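Local coordinates for AAEL008620-PA odorant-binding protein (Aedes aegypti, PDB 5V13), which binds juvenile hormone as a secreted hemolymph member of the odorant-binding protein family, holding the hormone in an internal pocket, at residues Asn38-Ser43 and Thr58-Cys63; Glu71-Asp76 and Thr204-Val209; Ser93-His96 and Gln101-Ala104; Thr177-Asn182 and Glu190-Cys195; Val211-Arg216 and Arg259-Lys264. One frame throughout, in Å; residues are numbered along the deposited sequence.

Contact 1: Asn38-Ser43 and Thr58-Cys63; sequences NDSSAS and TYESQC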
# COMPACT_ATOMS: atom_id res chain seq x y z
N ASN B 38 -23.54 13.80 0.42
CA ASN B 38 -23.45 15.26 0.39
C ASN B 38 -24.46 15.87 -0.57
O ASN B 38 -24.84 17.04 -0.40
CB ASN B 38 -22.03 15.70 0.01
CG ASN B 38 -21.01 15.38 1.08
OD1 ASN B 38 -21.36 15.13 2.24
ND2 ASN B 38 -19.73 15.37 0.71
N ASP B 39 -24.92 15.12 -1.57
CA ASP B 39 -26.02 15.61 -2.41
C ASP B 39 -27.36 15.56 -1.70
O ASP B 39 -28.33 16.13 -2.21
CB ASP B 39 -26.11 14.82 -3.72
CG ASP B 39 -24.94 15.10 -4.67
OD1 ASP B 39 -24.25 16.12 -4.46
OD2 ASP B 39 -24.72 14.31 -5.61
N SER B 40 -27.45 14.92 -0.54
CA SER B 40 -28.71 14.80 0.18
C SER B 40 -28.86 15.89 1.24
O SER B 40 -27.90 16.23 1.94
CB SER B 40 -28.80 13.42 0.84
OG SER B 40 -30.01 13.29 1.56
N SER B 41 -30.07 16.43 1.35
CA SER B 41 -30.41 17.37 2.41
C SER B 41 -31.05 16.69 3.61
O SER B 41 -31.61 17.38 4.47
CB SER B 41 -31.34 18.46 1.87
OG SER B 41 -32.50 17.88 1.29
N ALA B 42 -30.98 15.37 3.70
CA ALA B 42 -31.59 14.65 4.81
C ALA B 42 -30.95 15.04 6.15
O ALA B 42 -29.81 15.52 6.21
CB ALA B 42 -31.46 13.14 4.59
N SER B 43 -31.69 14.80 7.23
CA SER B 43 -31.20 15.04 8.57
C SER B 43 -29.97 14.19 8.87
O SER B 43 -29.72 13.17 8.22
CB SER B 43 -32.27 14.70 9.61
OG SER B 43 -32.40 13.29 9.72
N THR B 58 -38.30 6.33 4.43
CA THR B 58 -38.62 7.70 4.07
C THR B 58 -38.08 8.01 2.67
O THR B 58 -37.22 7.31 2.13
CB THR B 58 -38.05 8.69 5.09
OG1 THR B 58 -36.63 8.62 5.11
CG2 THR B 58 -38.59 8.39 6.48
N TYR B 59 -38.62 9.09 2.09
CA TYR B 59 -38.26 9.44 0.71
C TYR B 59 -36.77 9.72 0.58
O TYR B 59 -36.13 9.28 -0.39
CB TYR B 59 -39.07 10.66 0.26
CG TYR B 59 -38.86 11.05 -1.19
CD1 TYR B 59 -39.40 10.28 -2.23
CD2 TYR B 59 -38.14 12.19 -1.53
CE1 TYR B 59 -39.23 10.62 -3.55
CE2 TYR B 59 -37.97 12.56 -2.86
CZ TYR B 59 -38.52 11.77 -3.86
OH TYR B 59 -38.35 12.13 -5.18
N GLU B 60 -36.19 10.44 1.53
CA GLU B 60 -34.76 10.75 1.43
C GLU B 60 -33.91 9.48 1.47
O GLU B 60 -32.91 9.39 0.76
CB GLU B 60 -34.35 11.72 2.54
CG GLU B 60 -34.64 13.18 2.22
CD GLU B 60 -33.84 13.69 1.02
OE1 GLU B 60 -34.24 13.43 -0.14
OE2 GLU B 60 -32.80 14.35 1.23
N SER B 61 -34.31 8.49 2.28
CA SER B 61 -33.57 7.22 2.30
C SER B 61 -33.75 6.44 1.00
O SER B 61 -32.81 5.79 0.52
CB SER B 61 -34.03 6.36 3.48
OG SER B 61 -33.91 7.04 4.71
N GLN B 62 -34.97 6.44 0.45
CA GLN B 62 -35.19 5.79 -0.83
C GLN B 62 -34.35 6.45 -1.91
O GLN B 62 -33.74 5.76 -2.74
CB GLN B 62 -36.67 5.83 -1.21
CG GLN B 62 -37.57 5.08 -0.24
CD GLN B 62 -39.05 5.27 -0.53
OE1 GLN B 62 -39.48 6.33 -0.97
NE2 GLN B 62 -39.84 4.23 -0.29
N CYS B 63 -34.26 7.78 -1.90
CA CYS B 63 -33.44 8.43 -2.92
C CYS B 63 -31.96 8.16 -2.71
O CYS B 63 -31.21 8.10 -3.69
CB CYS B 63 -33.70 9.93 -2.95
SG CYS B 63 -35.38 10.29 -3.56
O HOH W 1 -31.34 11.52 -0.48
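The hydroxyl of S40 meets the carboxylate of E60 from above its plane: S40 OG donates to E60 OE2 at 3.0 Å, about 53° out of the carboxylate plane. S40 OG stands anti to its own backbone N (chi1 179°), which turns it toward the first turn of helix 59-71. E60 is bent at chi2 (-64°); its CB and CG lie alongside A42 CB and its OE2 lies at S40. The apolar half of the contact is A42 CB against E60 CB at 3.8 Å. A water, donating to S40 OG (3.0 Å) and to E60 O (2.9 Å), bridges the hydroxyl to the backbone carbonyl, so that, with the direct bond, the serine is tied to both the side chain and the backbone of E60. The loop 38-43 leads from helix 26-38 into helix 44-51, whose W50, a residue of the hormone pocket, packs on S40 and A42; helix 59-71 is tied in turn to helix 122-135 through the C63-C122 disulfide.

Contact 2: Glu71-Asp76 and Thr204-Val209; sequences ELRLYD and TEEGEV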
# COMPACT_ATOMS: atom_id res chain seq x y z
N GLU B 71 -25.06 5.22 -9.12
CA GLU B 71 -23.67 5.62 -9.25
C GLU B 71 -22.75 4.41 -9.41
O GLU B 71 -21.75 4.49 -10.13
CB GLU B 71 -23.22 6.46 -8.06
CG GLU B 71 -21.88 7.15 -8.29
CD GLU B 71 -21.94 8.20 -9.40
OE1 GLU B 71 -20.94 8.38 -10.13
OE2 GLU B 71 -23.01 8.86 -9.55
N LEU B 72 -23.07 3.29 -8.76
CA LEU B 72 -22.29 2.06 -8.89
C LEU B 72 -22.69 1.23 -10.10
O LEU B 72 -22.15 0.12 -10.28
CB LEU B 72 -22.43 1.23 -7.61
CG LEU B 72 -21.84 1.91 -6.37
CD1 LEU B 72 -22.08 1.10 -5.10
CD2 LEU B 72 -20.35 2.14 -6.59
N ARG B 73 -23.62 1.72 -10.92
CA ARG B 73 -24.13 1.01 -12.09
C ARG B 73 -24.71 -0.35 -11.72
O ARG B 73 -24.66 -1.30 -12.50
CB ARG B 73 -23.04 0.88 -13.16
CG ARG B 73 -22.89 2.15 -14.04
CD ARG B 73 -22.33 3.38 -13.28
NE ARG B 73 -22.13 4.49 -14.22
CZ ARG B 73 -21.87 5.75 -13.88
NH1 ARG B 73 -21.75 6.10 -12.60
NH2 ARG B 73 -21.73 6.66 -14.84
N LEU B 74 -25.30 -0.43 -10.52
CA LEU B 74 -26.09 -1.60 -10.15
C LEU B 74 -27.53 -1.47 -10.60
O LEU B 74 -28.17 -2.49 -10.88
CB LEU B 74 -26.06 -1.80 -8.64
CG LEU B 74 -24.65 -1.96 -8.04
CD1 LEU B 74 -24.69 -1.82 -6.52
CD2 LEU B 74 -24.03 -3.31 -8.43
N TYR B 75 -28.06 -0.25 -10.63
CA TYR B 75 -29.36 0.03 -11.21
C TYR B 75 -29.18 0.79 -12.52
O TYR B 75 -28.44 1.78 -12.57
CB TYR B 75 -30.23 0.86 -10.25
CG TYR B 75 -31.62 1.05 -10.83
CD1 TYR B 75 -32.53 -0.00 -10.83
CD2 TYR B 75 -32.00 2.25 -11.42
CE1 TYR B 75 -33.79 0.14 -11.38
CE2 TYR B 75 -33.27 2.41 -11.96
CZ TYR B 75 -34.16 1.35 -11.94
OH TYR B 75 -35.42 1.50 -12.49
N ASP B 76 -29.85 0.33 -13.56
CA ASP B 76 -29.76 0.85 -14.91
C ASP B 76 -31.01 1.66 -15.22
O ASP B 76 -32.07 1.07 -15.48
CB ASP B 76 -29.60 -0.32 -15.89
CG ASP B 76 -29.40 0.12 -17.33
OD1 ASP B 76 -29.51 1.33 -17.64
OD2 ASP B 76 -29.12 -0.77 -18.17
N THR B 204 -17.73 10.02 -18.00
CA THR B 204 -18.45 9.04 -17.22
C THR B 204 -17.96 7.64 -17.54
O THR B 204 -17.20 7.42 -18.49
CB THR B 204 -19.95 9.13 -17.49
OG1 THR B 204 -20.22 8.63 -18.80
CG2 THR B 204 -20.43 10.58 -17.41
N GLU B 205 -18.41 6.68 -16.73
CA GLU B 205 -18.02 5.30 -16.97
C GLU B 205 -18.43 4.85 -18.37
O GLU B 205 -17.75 4.02 -18.98
CB GLU B 205 -18.61 4.39 -15.90
CG GLU B 205 -18.21 2.93 -16.04
CD GLU B 205 -18.49 2.12 -14.78
OE1 GLU B 205 -18.64 2.76 -13.71
OE2 GLU B 205 -18.55 0.87 -14.87
N GLU B 206 -19.54 5.39 -18.89
CA GLU B 206 -20.02 5.08 -20.24
C GLU B 206 -19.30 5.87 -21.32
O GLU B 206 -19.60 5.68 -22.50
CB GLU B 206 -21.53 5.34 -20.35
CG GLU B 206 -22.39 4.47 -19.42
CD GLU B 206 -22.36 4.92 -17.96
OE1 GLU B 206 -22.33 6.14 -17.69
OE2 GLU B 206 -22.37 4.04 -17.07
N GLY B 207 -18.38 6.75 -20.95
CA GLY B 207 -17.60 7.48 -21.93
C GLY B 207 -18.17 8.82 -22.35
O GLY B 207 -17.67 9.40 -23.32
N GLU B 208 -19.18 9.33 -21.64
CA GLU B 208 -19.81 10.59 -22.01
C GLU B 208 -19.21 11.75 -21.22
O GLU B 208 -18.75 11.58 -20.09
CB GLU B 208 -21.32 10.53 -21.74
CG GLU B 208 -22.04 9.52 -22.60
CD GLU B 208 -23.44 9.24 -22.11
OE1 GLU B 208 -23.91 8.10 -22.29
OE2 GLU B 208 -24.06 10.16 -21.53
N VAL B 209 -19.22 12.93 -21.84
CA VAL B 209 -18.78 14.14 -21.16
C VAL B 209 -19.81 14.55 -20.12
O VAL B 209 -21.01 14.60 -20.41
CB VAL B 209 -18.55 15.27 -22.18
CG1 VAL B 209 -18.12 16.56 -21.47
CG2 VAL B 209 -17.51 14.84 -23.19
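R73 grips the carboxylate of E206 side-on with two nitrogens, one to each oxygen. R73 NE reaches E206 OE2 at 2.9 Å with a nearly straight N-H (175°), and R73 NH2 reaches E206 OE1 at 3.0 Å. Both oxygens use their syn lone pairs, and the two flat groups are nearly coplanar, 10° apart, a bidentate salt bridge. E205 approaches differently: its CB lies over one face of the guanidinium, and the long ion pair from E205 OE1 to R73 NE (3.9 Å) is one of charges alone, because the oxygen sits well out of the plane. That carboxylate has its closer partner in R24. The two segments supply a Schellman motif, in which R73 follows helix 59-71 and leaves helical geometry with positive phi, and a type I turn from T204 to G207. Beside the first, R73 NH1 donates to E71 O at 2.9 Å, almost in the guanidinium plane, which helps fix the rotation of the group; a weak bond to E71 OE1 extends the salt-bridge network. G207 N bonds to T204 O at 2.8 Å within the turn, and just past it E208 N donates to T204 OG1 at 3.1 Å. Farther out, W21 packs on R73.

Contact 3: Ser93-His96 and Gln101-Ala104; sequences SFFH and QLQA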
# COMPACT_ATOMS: atom_id res chain seq x y z
N SER B 93 -16.01 -11.65 -6.34
CA SER B 93 -14.71 -11.01 -6.18
C SER B 93 -14.39 -10.72 -4.72
O SER B 93 -13.22 -10.79 -4.32
CB SER B 93 -14.65 -9.72 -6.99
OG SER B 93 -13.44 -9.02 -6.74
N PHE B 94 -15.39 -10.37 -3.90
CA PHE B 94 -15.11 -9.75 -2.60
C PHE B 94 -15.81 -10.38 -1.39
O PHE B 94 -15.66 -9.85 -0.29
CB PHE B 94 -15.47 -8.26 -2.62
CG PHE B 94 -14.54 -7.41 -3.47
CD1 PHE B 94 -13.19 -7.30 -3.15
CD2 PHE B 94 -15.02 -6.72 -4.57
CE1 PHE B 94 -12.34 -6.53 -3.93
CE2 PHE B 94 -14.18 -5.93 -5.34
CZ PHE B 94 -12.83 -5.83 -5.02
N PHE B 95 -16.55 -11.47 -1.55
CA PHE B 95 -17.17 -12.13 -0.39
C PHE B 95 -16.57 -13.52 -0.23
O PHE B 95 -16.89 -14.43 -1.00
CB PHE B 95 -18.69 -12.20 -0.52
CG PHE B 95 -19.35 -12.79 0.70
CD1 PHE B 95 -19.48 -12.04 1.86
CD2 PHE B 95 -19.80 -14.09 0.69
CE1 PHE B 95 -20.07 -12.58 2.99
CE2 PHE B 95 -20.40 -14.64 1.81
CZ PHE B 95 -20.53 -13.89 2.97
N HIS B 96 -15.71 -13.69 0.79
CA HIS B 96 -15.05 -14.96 1.05
C HIS B 96 -15.34 -15.52 2.44
O HIS B 96 -14.70 -16.50 2.84
CB HIS B 96 -13.54 -14.80 0.87
CG HIS B 96 -13.18 -13.88 -0.26
ND1 HIS B 96 -13.51 -14.15 -1.57
CD2 HIS B 96 -12.55 -12.68 -0.26
CE1 HIS B 96 -13.09 -13.16 -2.34
NE2 HIS B 96 -12.50 -12.26 -1.57
N GLN B 101 -23.54 -18.74 2.12
CA GLN B 101 -24.18 -17.45 1.86
C GLN B 101 -23.83 -16.91 0.48
O GLN B 101 -24.65 -16.22 -0.14
CB GLN B 101 -23.79 -16.43 2.94
CG GLN B 101 -24.52 -16.63 4.26
CD GLN B 101 -26.01 -16.89 4.06
OE1 GLN B 101 -26.75 -16.00 3.62
NE2 GLN B 101 -26.45 -18.10 4.38
N LEU B 102 -22.63 -17.20 -0.02
CA LEU B 102 -22.29 -16.82 -1.38
C LEU B 102 -23.21 -17.51 -2.38
O LEU B 102 -23.75 -16.88 -3.30
CB LEU B 102 -20.83 -17.15 -1.67
CG LEU B 102 -20.33 -16.88 -3.09
CD1 LEU B 102 -20.54 -15.41 -3.46
CD2 LEU B 102 -18.86 -17.28 -3.20
N GLN B 103 -23.42 -18.82 -2.21
CA GLN B 103 -24.28 -19.56 -3.13
C GLN B 103 -25.73 -19.10 -3.01
O GLN B 103 -26.46 -19.06 -4.01
CB GLN B 103 -24.17 -21.06 -2.86
CG GLN B 103 -24.92 -21.92 -3.88
CD GLN B 103 -24.42 -21.70 -5.30
OE1 GLN B 103 -23.23 -21.53 -5.54
NE2 GLN B 103 -25.35 -21.68 -6.25
N ALA B 104 -26.17 -18.75 -1.80
CA ALA B 104 -27.53 -18.25 -1.64
C ALA B 104 -27.73 -16.95 -2.42
O ALA B 104 -28.75 -16.78 -3.11
CB ALA B 104 -27.85 -18.03 -0.16
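The ring of F95 lies against the first part of helix 99-113, with its CD2-CE2 side turned to Q101 and L102. F95 is the first residue to leave helical geometry after helix 84-94, and its CG stands anti to the backbone N (chi1 -176°), which carries the ring across to the next helix. L102 CB sits at the ring edge, in its plane, 4.0 Å from F95 CD2. The adjoining carbon F95 CE2 comes to 3.9 Å from L102 N and 4.0 Å from Q101 CB, both at an oblique approach. L102 slides past F95 in the opposite direction and sends CD2 to 4.1 Å from F95 O. These contacts, with no hydrogen bond between the segments, make up the close part; F95 is buried, and T139 and R142 of helix 137-143 also pack on it.

The periphery is looser. The Q101 chain bends at chi2 (-45°), and its amide leads away from the ring, with the two planes 88° apart. The CB of H96 points away from helix 99-113, and its ND1 hydrogen-bonds N287 of the second subunit. This is local packing across a short loop joining two consecutive helices, in which an aromatic side chain just past one helix closes the corner against the next within the mainly helical odorant-binding protein fold.

Contact 4: Thr177-Asn182 and Glu190-Cys195; sequences TDFKWN and EAFLDC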
# COMPACT_ATOMS: atom_id res chain seq x y z
N THR B 177 0.19 5.08 -16.35
CA THR B 177 0.54 5.26 -17.75
C THR B 177 2.02 5.52 -17.98
O THR B 177 2.43 5.75 -19.12
CB THR B 177 -0.30 6.39 -18.36
OG1 THR B 177 0.01 7.62 -17.71
CG2 THR B 177 -1.78 6.11 -18.19
N ASP B 178 2.85 5.49 -16.92
CA ASP B 178 4.29 5.74 -17.04
C ASP B 178 4.56 7.10 -17.69
O ASP B 178 5.34 7.24 -18.63
CB ASP B 178 4.97 4.60 -17.82
CG ASP B 178 6.49 4.56 -17.64
OD1 ASP B 178 7.02 5.29 -16.76
OD2 ASP B 178 7.16 3.79 -18.37
N PHE B 179 3.89 8.13 -17.16
CA PHE B 179 3.95 9.48 -17.71
C PHE B 179 4.16 10.46 -16.58
O PHE B 179 3.43 10.42 -15.58
CB PHE B 179 2.67 9.82 -18.49
CG PHE B 179 2.59 11.25 -18.95
CD1 PHE B 179 3.46 11.71 -19.94
CD2 PHE B 179 1.66 12.13 -18.42
CE1 PHE B 179 3.40 13.03 -20.37
CE2 PHE B 179 1.61 13.45 -18.85
CZ PHE B 179 2.48 13.90 -19.83
N LYS B 180 5.15 11.33 -16.70
CA LYS B 180 5.34 12.41 -15.75
C LYS B 180 4.77 13.68 -16.35
O LYS B 180 5.17 14.10 -17.44
CB LYS B 180 6.82 12.57 -15.39
CG LYS B 180 7.42 11.33 -14.73
CD LYS B 180 8.74 11.64 -14.04
CE LYS B 180 9.83 10.62 -14.38
NZ LYS B 180 9.66 9.33 -13.66
N TRP B 181 3.82 14.30 -15.64
CA TRP B 181 3.14 15.50 -16.11
C TRP B 181 3.71 16.71 -15.39
O TRP B 181 3.63 16.81 -14.16
CB TRP B 181 1.64 15.39 -15.89
CG TRP B 181 0.85 16.50 -16.51
CD1 TRP B 181 0.96 16.99 -17.78
CD2 TRP B 181 -0.20 17.26 -15.88
NE1 TRP B 181 0.06 18.01 -17.98
CE2 TRP B 181 -0.67 18.19 -16.83
CE3 TRP B 181 -0.78 17.24 -14.61
CZ2 TRP B 181 -1.69 19.10 -16.54
CZ3 TRP B 181 -1.79 18.14 -14.33
CH2 TRP B 181 -2.24 19.05 -15.29
N ASN B 182 4.28 17.64 -16.15
CA ASN B 182 4.95 18.80 -15.58
C ASN B 182 4.05 20.02 -15.49
O ASN B 182 4.56 21.12 -15.22
CB ASN B 182 6.20 19.13 -16.40
CG ASN B 182 7.28 18.08 -16.25
OD1 ASN B 182 7.50 17.56 -15.15
ND2 ASN B 182 7.95 17.75 -17.34
N GLU B 190 -3.12 10.28 -24.48
CA GLU B 190 -4.56 10.08 -24.35
C GLU B 190 -4.91 9.13 -23.20
O GLU B 190 -5.93 9.31 -22.53
CB GLU B 190 -5.11 9.55 -25.68
CG GLU B 190 -6.62 9.65 -25.83
CD GLU B 190 -7.35 8.40 -25.38
OE1 GLU B 190 -8.21 8.49 -24.48
OE2 GLU B 190 -7.05 7.31 -25.93
N ALA B 191 -4.08 8.11 -22.96
CA ALA B 191 -4.40 7.19 -21.87
C ALA B 191 -4.32 7.88 -20.51
O ALA B 191 -5.10 7.58 -19.60
CB ALA B 191 -3.47 5.97 -21.91
N PHE B 192 -3.37 8.81 -20.35
CA PHE B 192 -3.28 9.56 -19.10
C PHE B 192 -4.49 10.48 -18.93
O PHE B 192 -5.12 10.49 -17.86
CB PHE B 192 -1.98 10.36 -19.05
CG PHE B 192 -1.95 11.43 -17.99
CD1 PHE B 192 -1.74 11.11 -16.66
CD2 PHE B 192 -2.11 12.76 -18.34
CE1 PHE B 192 -1.71 12.10 -15.68
CE2 PHE B 192 -2.07 13.76 -17.37
CZ PHE B 192 -1.88 13.43 -16.04
N LEU B 193 -4.83 11.24 -19.97
CA LEU B 193 -6.00 12.12 -19.91
C LEU B 193 -7.26 11.33 -19.58
O LEU B 193 -8.08 11.75 -18.75
CB LEU B 193 -6.17 12.88 -21.23
CG LEU B 193 -5.03 13.85 -21.56
CD1 LEU B 193 -5.14 14.37 -22.99
CD2 LEU B 193 -4.98 14.99 -20.54
N ASP B 194 -7.45 10.18 -20.24
CA ASP B 194 -8.64 9.37 -19.98
C ASP B 194 -8.69 8.93 -18.52
O ASP B 194 -9.76 9.00 -17.88
CB ASP B 194 -8.65 8.16 -20.92
CG ASP B 194 -9.96 7.40 -20.87
OD1 ASP B 194 -11.00 7.98 -21.23
OD2 ASP B 194 -9.94 6.22 -20.47
N CYS B 195 -7.55 8.50 -17.97
CA CYS B 195 -7.50 8.09 -16.57
C CYS B 195 -7.90 9.24 -15.65
O CYS B 195 -8.70 9.05 -14.72
CB CYS B 195 -6.10 7.58 -16.22
SG CYS B 195 -5.84 7.11 -14.46
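The backbones come nearest where T177 and F192 stand with CA atoms 5.9 Å apart, just before the chain leaves helix 169-177 through a Schellman motif at D178. F192, reaching out from helix 190-199 with CG anti to its backbone N (chi1 165°), is the side chain on which the others converge. F179 CD2 lies over one face of the F192 ring, offset toward the rim, 3.7 Å from F192 CG. The two rings are oblique, their planes at 54° and their centroids 5.0 Å apart. F192 CE2 in turn sits over a face of the W181 indole, and W181 CB touches F192 CZ at 4.0 Å; here the planes meet at 47°. F179, W181 and F192 thus form an aromatic cluster between consecutive helices 169-177 and 190-199, which the C173-C195 disulfide also joins. T177 OG1 lies 3.6 Å from F192 CB but spends its hydrogen bond on C173 O, while its methyl CG2 packs against the A191-F192 backbone, 3.9 Å from A191 C. P188 packs on F179 and W181, and E174 accepts from W181 N. K180 points away from helix 190-199 at its CB, and its NZ forms a salt bridge with E174 of the second subunit.

Contact 5: Val211-Arg216 and Arg259-Lys264; sequences VNEIRR and RDRNQK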
# COMPACT_ATOMS: atom_id res chain seq x y z
N VAL B 211 -20.77 17.53 -18.18
CA VAL B 211 -20.46 18.96 -18.16
C VAL B 211 -20.76 19.58 -16.81
O VAL B 211 -20.12 20.56 -16.42
CB VAL B 211 -21.21 19.69 -19.29
CG1 VAL B 211 -21.00 18.97 -20.58
CG2 VAL B 211 -22.70 19.78 -18.96
N ASN B 212 -21.76 19.05 -16.08
CA ASN B 212 -22.07 19.59 -14.75
C ASN B 212 -20.89 19.42 -13.80
O ASN B 212 -20.62 20.30 -12.97
CB ASN B 212 -23.31 18.92 -14.16
CG ASN B 212 -24.60 19.36 -14.82
OD1 ASN B 212 -24.65 20.38 -15.51
ND2 ASN B 212 -25.66 18.60 -14.60
N GLU B 213 -20.18 18.29 -13.90
CA GLU B 213 -19.00 18.08 -13.06
C GLU B 213 -17.87 19.03 -13.44
O GLU B 213 -17.20 19.60 -12.56
CB GLU B 213 -18.53 16.63 -13.16
CG GLU B 213 -17.52 16.19 -12.09
CD GLU B 213 -18.15 16.05 -10.70
OE1 GLU B 213 -19.39 15.94 -10.60
OE2 GLU B 213 -17.40 16.06 -9.70
N ILE B 214 -17.62 19.19 -14.75
CA ILE B 214 -16.60 20.13 -15.21
C ILE B 214 -16.92 21.54 -14.73
O ILE B 214 -16.05 22.24 -14.19
CB ILE B 214 -16.46 20.07 -16.74
CG1 ILE B 214 -16.05 18.67 -17.19
CG2 ILE B 214 -15.44 21.12 -17.21
CD1 ILE B 214 -16.28 18.39 -18.69
N ARG B 215 -18.16 22.00 -14.97
CA ARG B 215 -18.53 23.35 -14.53
C ARG B 215 -18.35 23.51 -13.02
O ARG B 215 -17.80 24.51 -12.55
CB ARG B 215 -19.96 23.67 -14.95
CG ARG B 215 -20.43 25.06 -14.53
CD ARG B 215 -21.81 25.38 -15.09
NE ARG B 215 -22.81 24.43 -14.62
CZ ARG B 215 -23.39 23.51 -15.38
NH1 ARG B 215 -23.09 23.41 -16.67
NH2 ARG B 215 -24.29 22.68 -14.85
N ARG B 216 -18.79 22.51 -12.24
CA ARG B 216 -18.63 22.54 -10.79
C ARG B 216 -17.16 22.74 -10.39
O ARG B 216 -16.85 23.57 -9.54
CB ARG B 216 -19.20 21.25 -10.22
CG ARG B 216 -18.96 20.95 -8.76
CD ARG B 216 -19.58 19.59 -8.43
NE ARG B 216 -18.74 18.76 -7.56
CZ ARG B 216 -19.05 18.43 -6.31
NH1 ARG B 216 -20.20 18.84 -5.77
NH2 ARG B 216 -18.23 17.68 -5.59
N ARG B 259 -5.47 21.04 -10.97
CA ARG B 259 -4.72 21.03 -9.72
C ARG B 259 -5.65 21.15 -8.53
O ARG B 259 -5.49 20.43 -7.54
CB ARG B 259 -3.70 22.17 -9.71
CG ARG B 259 -2.29 21.77 -10.12
CD ARG B 259 -1.23 22.83 -9.72
NE ARG B 259 -0.92 22.81 -8.29
CZ ARG B 259 -0.01 22.01 -7.72
NH1 ARG B 259 0.69 21.15 -8.45
NH2 ARG B 259 0.20 22.08 -6.41
N ASP B 260 -6.63 22.05 -8.61
CA ASP B 260 -7.56 22.27 -7.51
C ASP B 260 -8.39 21.02 -7.23
O ASP B 260 -8.52 20.60 -6.07
CB ASP B 260 -8.47 23.45 -7.84
CG ASP B 260 -9.32 23.88 -6.66
OD1 ASP B 260 -8.74 24.43 -5.71
OD2 ASP B 260 -10.54 23.65 -6.68
N ARG B 261 -8.97 20.41 -8.28
CA ARG B 261 -9.74 19.18 -8.08
C ARG B 261 -8.84 18.06 -7.58
O ARG B 261 -9.23 17.29 -6.69
CB ARG B 261 -10.43 18.76 -9.40
CG ARG B 261 -11.20 17.43 -9.34
CD ARG B 261 -12.29 17.42 -8.24
NE ARG B 261 -12.87 16.10 -8.02
CZ ARG B 261 -13.80 15.54 -8.80
NH1 ARG B 261 -14.24 16.20 -9.86
NH2 ARG B 261 -14.26 14.32 -8.53
N ASN B 262 -7.63 17.96 -8.14
CA ASN B 262 -6.71 16.89 -7.79
C ASN B 262 -6.50 16.81 -6.29
O ASN B 262 -6.49 15.71 -5.72
CB ASN B 262 -5.36 17.09 -8.48
CG ASN B 262 -4.47 15.87 -8.37
OD1 ASN B 262 -4.92 14.74 -8.51
ND2 ASN B 262 -3.19 16.10 -8.11
N GLN B 263 -6.32 17.96 -5.63
CA GLN B 263 -6.08 17.97 -4.19
C GLN B 263 -7.25 17.36 -3.44
O GLN B 263 -7.07 16.68 -2.42
CB GLN B 263 -5.85 19.39 -3.68
CG GLN B 263 -4.99 20.27 -4.57
CD GLN B 263 -3.59 19.71 -4.75
OE1 GLN B 263 -2.90 19.40 -3.77
NE2 GLN B 263 -3.15 19.60 -6.01
N LYS B 264 -8.47 17.59 -3.93
CA LYS B 264 -9.68 17.05 -3.31
C LYS B 264 -9.88 15.56 -3.57
O LYS B 264 -10.80 14.98 -2.98
CB LYS B 264 -10.92 17.81 -3.80
CG LYS B 264 -10.89 19.32 -3.54
CD LYS B 264 -12.19 19.94 -4.09
CE LYS B 264 -11.99 21.39 -4.48
NZ LYS B 264 -11.44 22.20 -3.37
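E213 and R261 meet in a buried salt bridge between helix 211-220 and helix 251-264, part of the largely helical framework of the chain. The side chain of R261 leaves its helix with CB pointing toward the other segment. CG stands anti to the backbone N (chi1 177°), and the bend at chi2 (57°) followed by an extended chi3 carries CD and NE across the gap. The aliphatic part makes no close approach to helix 211-220; contact begins at the guanidinium. CZ comes to 3.7 Å from E213 OE2, NH2 stays at 3.8 Å from that oxygen, and NH1 makes the bridge at 3.2 Å. The carboxylate and guanidinium planes are 60° apart and the oxygen approaches obliquely, so this differs from a flat, two-pronged pairing, and no hydrogen bond accompanies the charge contact. NH1 has other partners that place it: a salt bridge to D217 and a hydrogen bond to F200 O.

E213 is shared in the same way. Its OE2 also forms a salt bridge with R35 of helix 26-38, and Y31 of that helix packs on both E213 and R261. R216, three residues on in the same helix, joins the network through a long ion pair, R216 NE to E213 OE2 at 3.7 Å. A carboxylate surrounded by arginines would be expected to stay ionised. E213 CG also faces the guanidinium, standing 4.0 Å from R261 NH1.

From the N terminus, contact 1 closes first, a short loop that holds the connection after helix 26-38 against helix 59-71. Contact 2 opens at the end of that same helix and spans 127 residues before closing at 204-209, so both contact 3 and contact 4 fall within its span. These two are local and in series: contact 3 joins helix 84-94 to helix 99-113, and contact 4 joins the exit of helix 169-177 to helix 190-199; both touch the second subunit. Contact 5 follows, pairing helix 211-220 with helix 251-264. It meets contact 2 directly, V209 CG1 packing on I214 CD1 at 3.8 Å. No two contacts cross along the chain.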